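Local coordinates for peptidoglycan D,D-transpeptidase PbpA (Mycobacterium tuberculosis, PDB 3UN7), which probably catalyses the transpeptidation that cross-links the peptidoglycan of the mycobacterial cell wall, and is probably needed to regulate cell length, at residues 26-30 with 31-35; 256-259 with 260-264; 327-331 with 332-336. All coordinates share one frame; numbering follows the deposited sequence.

Contact 1 (26-30 with 31-35); sequences ITAGG and QLLAY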
ATOM      1  N   ILE A  26     -14.093 -11.569 -12.858  1.00 25.50           N
ATOM      2  CA  ILE A  26     -13.424 -10.408 -12.245  1.00 25.30           C
ATOM      3  C   ILE A  26     -12.464  -9.878 -13.294  1.00 25.74           C
ATOM      4  O   ILE A  26     -11.663 -10.641 -13.818  1.00 24.75           O
ATOM      5  CB  ILE A  26     -12.655 -10.803 -10.973  1.00 24.98           C
ATOM      6  CG1 ILE A  26     -13.617 -11.425  -9.944  1.00 24.92           C
ATOM      7  CG2 ILE A  26     -11.882  -9.588 -10.399  1.00 23.91           C
ATOM      8  CD1 ILE A  26     -12.926 -11.978  -8.676  1.00 25.71           C
ATOM      9  N   THR A  27     -12.556  -8.584 -13.625  1.00 25.96           N
ATOM     10  CA  THR A  27     -11.771  -8.075 -14.740  1.00 27.28           C
ATOM     11  C   THR A  27     -10.880  -6.897 -14.323  1.00 27.63           C
ATOM     12  O   THR A  27     -11.108  -6.259 -13.275  1.00 27.51           O
ATOM     13  CB  THR A  27     -12.681  -7.649 -15.917  1.00 27.29           C
ATOM     14  OG1 THR A  27     -13.412  -6.485 -15.533  1.00 29.09           O
ATOM     15  CG2 THR A  27     -13.667  -8.755 -16.281  1.00 27.76           C
ATOM     16  N   ALA A  28      -9.862  -6.630 -15.140  1.00 28.78           N
ATOM     17  CA  ALA A  28      -9.001  -5.439 -15.007  1.00 30.22           C
ATOM     18  C   ALA A  28      -8.519  -5.016 -16.390  1.00 31.80           C
ATOM     19  O   ALA A  28      -8.049  -5.847 -17.177  1.00 32.94           O
ATOM     20  CB  ALA A  28      -7.811  -5.725 -14.100  1.00 28.69           C
ATOM     21  N   GLY A  29      -8.672  -3.741 -16.703  1.00 33.81           N
ATOM     22  CA  GLY A  29      -8.295  -3.212 -18.019  1.00 36.06           C
ATOM     23  C   GLY A  29      -8.836  -4.019 -19.193  1.00 37.42           C
ATOM     24  O   GLY A  29      -8.185  -4.108 -20.224  1.00 39.21           O
ATOM     25  N   GLY A  30     -10.019  -4.612 -19.042  1.00 37.42           N
ATOM     26  CA  GLY A  30     -10.604  -5.466 -20.093  1.00 38.52           C
ATOM     27  C   GLY A  30     -10.040  -6.882 -20.154  1.00 38.44           C
ATOM     28  O   GLY A  30     -10.301  -7.629 -21.109  1.00 39.49           O
ATOM     29  N   GLN A  31      -9.237  -7.246 -19.158  1.00 37.12           N
ATOM     30  CA  GLN A  31      -8.617  -8.570 -19.118  1.00 36.12           C
ATOM     31  C   GLN A  31      -9.193  -9.370 -17.971  1.00 34.31           C
ATOM     32  O   GLN A  31      -9.534  -8.805 -16.934  1.00 32.75           O
ATOM     33  CB  GLN A  31      -7.102  -8.437 -18.968  1.00 37.07           C
ATOM     34  CG  GLN A  31      -6.509  -7.561 -20.076  1.00 39.28           C
ATOM     35  CD  GLN A  31      -5.006  -7.589 -20.132  1.00 42.83           C
ATOM     36  OE1 GLN A  31      -4.360  -6.547 -20.041  1.00 44.60           O
ATOM     37  NE2 GLN A  31      -4.434  -8.782 -20.314  1.00 43.83           N
ATOM     38  N   LEU A  32      -9.282 -10.683 -18.158  1.00 32.85           N
ATOM     39  CA  LEU A  32      -9.873 -11.544 -17.152  1.00 32.11           C
ATOM     40  C   LEU A  32      -8.862 -11.848 -16.064  1.00 31.18           C
ATOM     41  O   LEU A  32      -7.716 -12.218 -16.352  1.00 30.66           O
ATOM     42  CB  LEU A  32     -10.420 -12.831 -17.777  1.00 32.69           C
ATOM     43  CG  LEU A  32     -11.399 -12.590 -18.931  1.00 34.87           C
ATOM     44  CD1 LEU A  32     -11.874 -13.917 -19.574  1.00 34.56           C
ATOM     45  CD2 LEU A  32     -12.573 -11.759 -18.442  1.00 35.28           C
ATOM     46  N   LEU A  33      -9.286 -11.661 -14.817  1.00 28.88           N
ATOM     47  CA  LEU A  33      -8.477 -12.037 -13.674  1.00 27.53           C
ATOM     48  C   LEU A  33      -8.985 -13.341 -13.102  1.00 27.03           C
ATOM     49  O   LEU A  33      -8.205 -14.110 -12.565  1.00 26.81           O
ATOM     50  CB  LEU A  33      -8.544 -10.960 -12.581  1.00 25.97           C
ATOM     51  CG  LEU A  33      -8.205  -9.503 -12.936  1.00 27.29           C
ATOM     52  CD1 LEU A  33      -7.982  -8.719 -11.640  1.00 25.95           C
ATOM     53  CD2 LEU A  33      -6.980  -9.399 -13.861  1.00 27.75           C
ATOM     54  N   ALA A  34     -10.304 -13.550 -13.171  1.00 26.58           N
ATOM     55  CA  ALA A  34     -10.928 -14.771 -12.678  1.00 27.20           C
ATOM     56  C   ALA A  34     -12.157 -15.077 -13.523  1.00 27.29           C
ATOM     57  O   ALA A  34     -12.919 -14.167 -13.868  1.00 27.71           O
ATOM     58  CB  ALA A  34     -11.297 -14.668 -11.162  1.00 25.70           C
ATOM     59  N   TYR A  35     -12.321 -16.346 -13.889  1.00 27.29           N
ATOM     60  CA  TYR A  35     -13.450 -16.781 -14.721  1.00 28.11           C
ATOM     61  C   TYR A  35     -13.773 -18.266 -14.464  1.00 28.07           C
ATOM     62  O   TYR A  35     -13.006 -18.974 -13.818  1.00 28.70           O
ATOM     63  CB  TYR A  35     -13.213 -16.469 -16.221  1.00 29.45           C
ATOM     64  CG  TYR A  35     -12.091 -17.232 -16.908  1.00 31.15           C
ATOM     65  CD1 TYR A  35     -10.782 -16.747 -16.903  1.00 32.23           C
ATOM     66  CD2 TYR A  35     -12.344 -18.418 -17.606  1.00 32.57           C
ATOM     67  CE1 TYR A  35      -9.749 -17.433 -17.555  1.00 32.05           C
ATOM     68  CE2 TYR A  35     -11.310 -19.107 -18.249  1.00 32.51           C
ATOM     69  CZ  TYR A  35     -10.026 -18.610 -18.220  1.00 33.63           C
ATOM     70  OH  TYR A  35      -9.006 -19.293 -18.866  1.00 35.10           O
TER
HETATM   71  O   HOH W   1      -5.520  -4.007 -20.400  1.00 47.70           O

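Contact 2 (256-259 with 260-264); sequences AFVQ and LGIRT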
ATOM      1  N   ALA A 256      17.534  15.366  13.882  1.00 37.17           N
ATOM      2  CA  ALA A 256      16.734  16.544  13.573  1.00 36.74           C
ATOM      3  C   ALA A 256      15.230  16.295  13.695  1.00 36.08           C
ATOM      4  O   ALA A 256      14.502  17.163  14.166  1.00 36.52           O
ATOM      5  CB  ALA A 256      17.077  17.065  12.177  1.00 36.20           C
ATOM      6  N   PHE A 257      14.756  15.123  13.267  1.00 35.46           N
ATOM      7  CA  PHE A 257      13.335  14.804  13.406  1.00 34.92           C
ATOM      8  C   PHE A 257      12.932  14.339  14.810  1.00 35.69           C
ATOM      9  O   PHE A 257      11.790  14.546  15.234  1.00 35.70           O
ATOM     10  CB  PHE A 257      12.878  13.864  12.294  1.00 34.83           C
ATOM     11  CG  PHE A 257      12.757  14.567  10.984  1.00 34.59           C
ATOM     12  CD1 PHE A 257      11.591  15.253  10.670  1.00 34.89           C
ATOM     13  CD2 PHE A 257      13.838  14.635  10.110  1.00 34.76           C
ATOM     14  CE1 PHE A 257      11.477  15.952   9.475  1.00 36.29           C
ATOM     15  CE2 PHE A 257      13.733  15.336   8.916  1.00 37.24           C
ATOM     16  CZ  PHE A 257      12.542  15.998   8.600  1.00 35.31           C
ATOM     17  N   VAL A 258      13.870  13.735  15.533  1.00 36.04           N
ATOM     18  CA  VAL A 258      13.643  13.422  16.946  1.00 37.04           C
ATOM     19  C   VAL A 258      13.426  14.752  17.676  1.00 37.23           C
ATOM     20  O   VAL A 258      12.429  14.935  18.386  1.00 37.48           O
ATOM     21  CB  VAL A 258      14.836  12.627  17.549  1.00 37.95           C
ATOM     22  CG1 VAL A 258      14.731  12.534  19.077  1.00 38.95           C
ATOM     23  CG2 VAL A 258      14.896  11.228  16.933  1.00 37.64           C
ATOM     24  N   GLN A 259      14.345  15.683  17.461  1.00 37.23           N
ATOM     25  CA  GLN A 259      14.261  17.019  18.064  1.00 38.03           C
ATOM     26  C   GLN A 259      12.982  17.747  17.622  1.00 37.69           C
ATOM     27  O   GLN A 259      12.251  18.286  18.449  1.00 37.67           O
ATOM     28  CB  GLN A 259      15.515  17.833  17.720  1.00 38.85           C
ATOM     29  CG  GLN A 259      15.611  19.181  18.427  1.00 40.09           C
ATOM     30  CD  GLN A 259      16.716  20.033  17.871  1.00 42.96           C
ATOM     31  OE1 GLN A 259      16.862  20.169  16.659  1.00 43.55           O
ATOM     32  NE2 GLN A 259      17.521  20.598  18.756  1.00 44.72           N
ATOM     33  N   LEU A 260      12.689  17.707  16.324  1.00 37.65           N
ATOM     34  CA  LEU A 260      11.508  18.378  15.781  1.00 37.55           C
ATOM     35  C   LEU A 260      10.191  17.805  16.321  1.00 37.76           C
ATOM     36  O   LEU A 260       9.291  18.556  16.671  1.00 37.43           O
ATOM     37  CB  LEU A 260      11.519  18.343  14.244  1.00 36.80           C
ATOM     38  CG  LEU A 260      10.308  18.995  13.551  1.00 37.86           C
ATOM     39  CD1 LEU A 260      10.312  20.514  13.772  1.00 37.67           C
ATOM     40  CD2 LEU A 260      10.246  18.660  12.059  1.00 36.16           C
ATOM     41  N   GLY A 261      10.084  16.477  16.369  1.00 37.79           N
ATOM     42  CA  GLY A 261       8.870  15.826  16.852  1.00 37.94           C
ATOM     43  C   GLY A 261       8.611  16.094  18.322  1.00 38.79           C
ATOM     44  O   GLY A 261       7.484  16.394  18.728  1.00 38.85           O
ATOM     45  N   ILE A 262       9.650  15.969  19.132  1.00 39.67           N
ATOM     46  CA  ILE A 262       9.527  16.297  20.554  1.00 41.40           C
ATOM     47  C   ILE A 262       9.092  17.762  20.722  1.00 41.92           C
ATOM     48  O   ILE A 262       8.213  18.057  21.524  1.00 42.16           O
ATOM     49  CB  ILE A 262      10.812  15.948  21.348  1.00 41.90           C
ATOM     50  CG1 ILE A 262      10.978  14.423  21.421  1.00 42.75           C
ATOM     51  CG2 ILE A 262      10.790  16.578  22.758  1.00 43.13           C
ATOM     52  CD1 ILE A 262      12.394  13.961  21.760  1.00 45.12           C
ATOM     53  N   ARG A 263       9.664  18.660  19.925  1.00 42.23           N
ATOM     54  CA  ARG A 263       9.278  20.077  19.966  1.00 43.04           C
ATOM     55  C   ARG A 263       7.809  20.260  19.574  1.00 43.03           C
ATOM     56  O   ARG A 263       7.080  21.044  20.183  1.00 43.17           O
ATOM     57  CB  ARG A 263      10.153  20.881  19.010  1.00 43.20           C
ATOM     58  CG  ARG A 263      10.107  22.379  19.240  1.00 46.31           C
ATOM     59  CD  ARG A 263      10.382  23.161  17.954  1.00 50.11           C
ATOM     60  NE  ARG A 263      11.783  23.297  17.521  1.00 53.44           N
ATOM     61  CZ  ARG A 263      12.883  23.201  18.275  1.00 56.09           C
ATOM     62  NH1 ARG A 263      12.823  22.947  19.581  1.00 57.34           N
ATOM     63  NH2 ARG A 263      14.075  23.370  17.703  1.00 56.48           N
ATOM     64  N   THR A 264       7.382  19.532  18.546  1.00 41.22           N
ATOM     65  CA  THR A 264       6.030  19.671  18.015  1.00 41.23           C
ATOM     66  C   THR A 264       4.990  19.105  18.988  1.00 41.67           C
ATOM     67  O   THR A 264       3.906  19.681  19.160  1.00 42.28           O
ATOM     68  CB  THR A 264       5.938  19.036  16.602  1.00 40.53           C
ATOM     69  OG1 THR A 264       6.921  19.662  15.750  1.00 39.81           O
ATOM     70  CG2 THR A 264       4.559  19.241  15.992  1.00 40.64           C
TER

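Contact 3 (327-331 with 332-336); sequences IANGG and ITMRP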
ATOM      1  N   ILE A 327      -1.034  14.031  -0.266  1.00 30.77           N
ATOM      2  CA  ILE A 327      -0.144  15.144  -0.597  1.00 31.00           C
ATOM      3  C   ILE A 327      -0.274  15.456  -2.090  1.00 31.28           C
ATOM      4  O   ILE A 327      -0.504  16.600  -2.459  1.00 30.90           O
ATOM      5  CB  ILE A 327       1.312  14.841  -0.164  1.00 30.79           C
ATOM      6  CG1 ILE A 327       1.374  14.734   1.366  1.00 31.04           C
ATOM      7  CG2 ILE A 327       2.280  15.944  -0.604  1.00 32.70           C
ATOM      8  CD1 ILE A 327       2.569  13.932   1.893  1.00 31.57           C
ATOM      9  N   ALA A 328      -0.199  14.416  -2.925  1.00 30.54           N
ATOM     10  CA  ALA A 328      -0.310  14.544  -4.383  1.00 31.68           C
ATOM     11  C   ALA A 328      -1.583  15.267  -4.816  1.00 32.66           C
ATOM     12  O   ALA A 328      -1.581  16.063  -5.762  1.00 33.89           O
ATOM     13  CB  ALA A 328      -0.250  13.153  -5.024  1.00 30.95           C
ATOM     14  N   ASN A 329      -2.674  14.980  -4.116  1.00 32.75           N
ATOM     15  CA  ASN A 329      -3.973  15.590  -4.395  1.00 33.65           C
ATOM     16  C   ASN A 329      -4.241  16.886  -3.587  1.00 34.84           C
ATOM     17  O   ASN A 329      -5.382  17.168  -3.208  1.00 35.87           O
ATOM     18  CB  ASN A 329      -5.066  14.545  -4.126  1.00 32.99           C
ATOM     19  CG  ASN A 329      -6.409  14.933  -4.696  1.00 32.93           C
ATOM     20  OD1 ASN A 329      -6.521  15.348  -5.855  1.00 33.53           O
ATOM     21  ND2 ASN A 329      -7.452  14.776  -3.889  1.00 33.44           N
ATOM     22  N   GLY A 330      -3.196  17.665  -3.307  1.00 34.95           N
ATOM     23  CA  GLY A 330      -3.373  18.970  -2.647  1.00 35.36           C
ATOM     24  C   GLY A 330      -3.876  18.930  -1.209  1.00 35.24           C
ATOM     25  O   GLY A 330      -4.413  19.932  -0.709  1.00 35.68           O
ATOM     26  N   GLY A 331      -3.679  17.797  -0.527  1.00 34.23           N
ATOM     27  CA  GLY A 331      -4.076  17.655   0.896  1.00 34.36           C
ATOM     28  C   GLY A 331      -5.412  16.953   1.104  1.00 34.51           C
ATOM     29  O   GLY A 331      -5.836  16.720   2.238  1.00 34.65           O
ATOM     30  N   ILE A 332      -6.081  16.617   0.007  1.00 35.05           N
ATOM     31  CA  ILE A 332      -7.379  15.931   0.056  1.00 35.85           C
ATOM     32  C   ILE A 332      -7.214  14.425  -0.165  1.00 35.28           C
ATOM     33  O   ILE A 332      -6.639  13.987  -1.165  1.00 35.36           O
ATOM     34  CB  ILE A 332      -8.392  16.537  -0.952  1.00 36.47           C
ATOM     35  CG1 ILE A 332      -8.743  17.975  -0.554  1.00 37.29           C
ATOM     36  CG2 ILE A 332      -9.672  15.710  -1.029  1.00 36.49           C
ATOM     37  CD1 ILE A 332      -9.489  18.754  -1.660  1.00 38.87           C
ATOM     38  N   THR A 333      -7.715  13.649   0.793  1.00 35.16           N
ATOM     39  CA  THR A 333      -7.708  12.205   0.713  1.00 34.46           C
ATOM     40  C   THR A 333      -8.963  11.712  -0.006  1.00 35.00           C
ATOM     41  O   THR A 333     -10.087  11.959   0.438  1.00 35.50           O
ATOM     42  CB  THR A 333      -7.625  11.556   2.104  1.00 34.45           C
ATOM     43  OG1 THR A 333      -6.585  12.182   2.865  1.00 33.21           O
ATOM     44  CG2 THR A 333      -7.298  10.055   1.974  1.00 34.14           C
ATOM     45  N   MET A 334      -8.755  11.036  -1.131  1.00 34.53           N
ATOM     46  CA  MET A 334      -9.842  10.370  -1.824  1.00 35.12           C
ATOM     47  C   MET A 334      -9.998   8.962  -1.247  1.00 34.64           C
ATOM     48  O   MET A 334      -9.008   8.294  -0.935  1.00 33.78           O
ATOM     49  CB  MET A 334      -9.584  10.337  -3.325  1.00 35.54           C
ATOM     50  CG  MET A 334      -9.386  11.736  -3.951  1.00 35.90           C
ATOM     51  SD  MET A 334     -10.815  12.818  -3.798  1.00 38.56           S
ATOM     52  CE  MET A 334     -11.966  12.037  -4.920  1.00 38.20           C
ATOM     53  N   ARG A 335     -11.245   8.533  -1.085  1.00 34.79           N
ATOM     54  CA  ARG A 335     -11.544   7.206  -0.584  1.00 34.64           C
ATOM     55  C   ARG A 335     -11.027   6.166  -1.579  1.00 33.22           C
ATOM     56  O   ARG A 335     -11.424   6.179  -2.755  1.00 33.60           O
ATOM     57  CB  ARG A 335     -13.055   7.058  -0.363  1.00 35.81           C
ATOM     58  CG  ARG A 335     -13.488   5.680   0.114  1.00 38.89           C
ATOM     59  CD  ARG A 335     -14.859   5.766   0.750  1.00 44.62           C
ATOM     60  NE  ARG A 335     -14.776   6.623   1.931  1.00 48.70           N
ATOM     61  CZ  ARG A 335     -15.810   7.112   2.614  1.00 50.34           C
ATOM     62  NH1 ARG A 335     -17.066   6.848   2.244  1.00 50.03           N
ATOM     63  NH2 ARG A 335     -15.576   7.879   3.672  1.00 48.92           N
ATOM     64  N   PRO A 336     -10.125   5.279  -1.123  1.00 32.08           N
ATOM     65  CA  PRO A 336      -9.586   4.317  -2.079  1.00 31.00           C
ATOM     66  C   PRO A 336     -10.614   3.246  -2.405  1.00 30.15           C
ATOM     67  O   PRO A 336     -11.384   2.804  -1.538  1.00 29.56           O
ATOM     68  CB  PRO A 336      -8.359   3.717  -1.367  1.00 30.69           C
ATOM     69  CG  PRO A 336      -8.519   4.032   0.053  1.00 32.37           C
ATOM     70  CD  PRO A 336      -9.553   5.119   0.230  1.00 31.99           C
TER

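Contact 1 (26-30 with 31-35)
L33 turns its CG beside its own backbone N, opposite the carbonyl carbon (chi1 -54°), and I26 places CG1 in the same way (chi1 -59°). With I26 in this rotamer, CG2 is left to meet L33 CD1, and the two side chains cross at about a right angle. The setting is a beta hairpin closed by a type I' turn from A28 to Q31, with a classic beta bulge where L33 and A34 both face I26.

The bulge centres on I26 O, which accepts two N-H groups. L33 N comes nearly end-on to the carbonyl, 2.8 Å from I26 O. The bond from A34 N is longer, 3.3 Å to I26 O, but this donor sits in the carbonyl plane on a lone pair. I26 N returns a bond to A34 O. At the other end A28 and Q31 pair in both directions. A28 N lies in the plane of the Q31 carbonyl, whereas Q31 N sits 49° above the plane of the A28 carbonyl. G29 and G30 make the corner, both with positive phi, as a type I' turn requires.

On the face of A28 and I26, both methyls of L33 pack on A28 CB, with L33 CD2 3.8 Å from it. I26 CD1 rests on A34 CB at 4.0 Å. Helix 52-59 closes over L33 through Y55 and V58. T27 and L32 occupy the other face, where T27 CG2 touches L32 CD2. T27 OG1 bonds D106 OD1 of the neighbouring strand 104-107. The hairpin thus belongs to the mixed sheet that includes the dimerisation-domain part. The tip at G29 and G30 is exposed, and one water there donates to G29 O at 2.7 Å and to Q31 OE1 at 2.8 Å.

Contact 2 (256-259 with 260-264)
L260 packs back along helix 254-264 onto A256 and F257, the residues one turn earlier. This is packing between successive turns of one helix of the transpeptidase domain, laid against helix 196-205. L260 CB lies 3.2 Å from A256 O, the same oxygen that accepts L260 N. Beyond CB the chain runs opposite the backbone N (chi1 179°), and CG then splits into two methyls. CD2 is the one that reaches the phenyl ring of F257, 3.9 Å from both CD1 and CE1. The two side chains lie side by side and point the same way. F257 also touches K196 and T200 of helix 196-205, near S193, the probable acyl-ester serine. L260 touches A203 of that helix.

A second pair, one turn apart, lies along another side of the helix, where V258 CG1 meets I262 CD1 at 3.8 Å. I262 leans over the carbonyl as well, with CG1 3.4 Å from V258 O. Q259 is extended, and its OE1 accepts from T215 N of strand 213-215.

Backbone bonds of the i to i+4 kind join the turns, such as G261 N to F257 O at 2.8 Å. T264 N and T264 OG1, each 2.8 Å from L260 O, reach it from opposite faces of its plane. The hydroxyl thus donates within its own helix and gives that oxygen a second donor, while the F257-L260 packing is purely apolar.

Contact 3 (327-331 with 332-336)
N329 reaches forward with its side-chain amide and grips the carbonyl of I332, three residues on. This is the link between helix 317-328 and strand 332-334. The helix ends in a Schellman motif with G330 as its C-prime residue, and a type I' turn from N329 to I332 overlaps it.

The tight part is the amide of N329. Its CG stands opposite the backbone N (chi1 -166°), and CB comes within 3.4 Å of I332 O. ND2 donates to I332 O at 3.0 Å, and the N-H points at the oxygen almost straight, at 166°. The oxygen lies in the amide plane of N329, but ND2 stands 43° above the plane of the I332 carbonyl. The same nitrogen packs against I332 CB. One polar group thus serves both as donor and as packing surface.

The backbone closure of the turn is weaker. I332 N to N329 O is a weak bond of 3.3 Å, although nearly straight. The Schellman motif is made by G330 N to I327 O and G331 N to T326 O. G330 and G331 both have positive phi, and the backbone angles of G331 suit a residue without a side chain.

The side chains of N329, I332 and M334 remain partly exposed, in contrast to buried T333, whose CB points away from the helix end. T333 OG1 bonds T326 OG1, so the strand is also tied back to the helix. Strand 357-360 pairs with strand 332-334, and Q357 touches both I332 and M334. Beyond the hydrogen bond of N329, M334 adds a light contact. Its chain is bent, and CG lies 3.6 Å from N329 ND2, with SD a little farther off.

The three contacts follow one another along the chain and do not touch. Contact 1 lies in the dimerisation-domain part, while contacts 2 and 3 share the transpeptidase domain. Contacts 1 and 2 are on opposite sides of the chain's centre, with their own centres 48 Å apart. Contact 3 is intermediate, its centre 27 Å from that of contact 1 and 26 Å from that of contact 2. Contact 2 approaches the active site: the side chain of F257 is about 8 Å from that of S193, the probable acyl-ester nucleophile. Contacts 1 and 3 lie away from it. Both contain type I' turns with two glycines, one closing a hairpin and the other joining a helix to a strand.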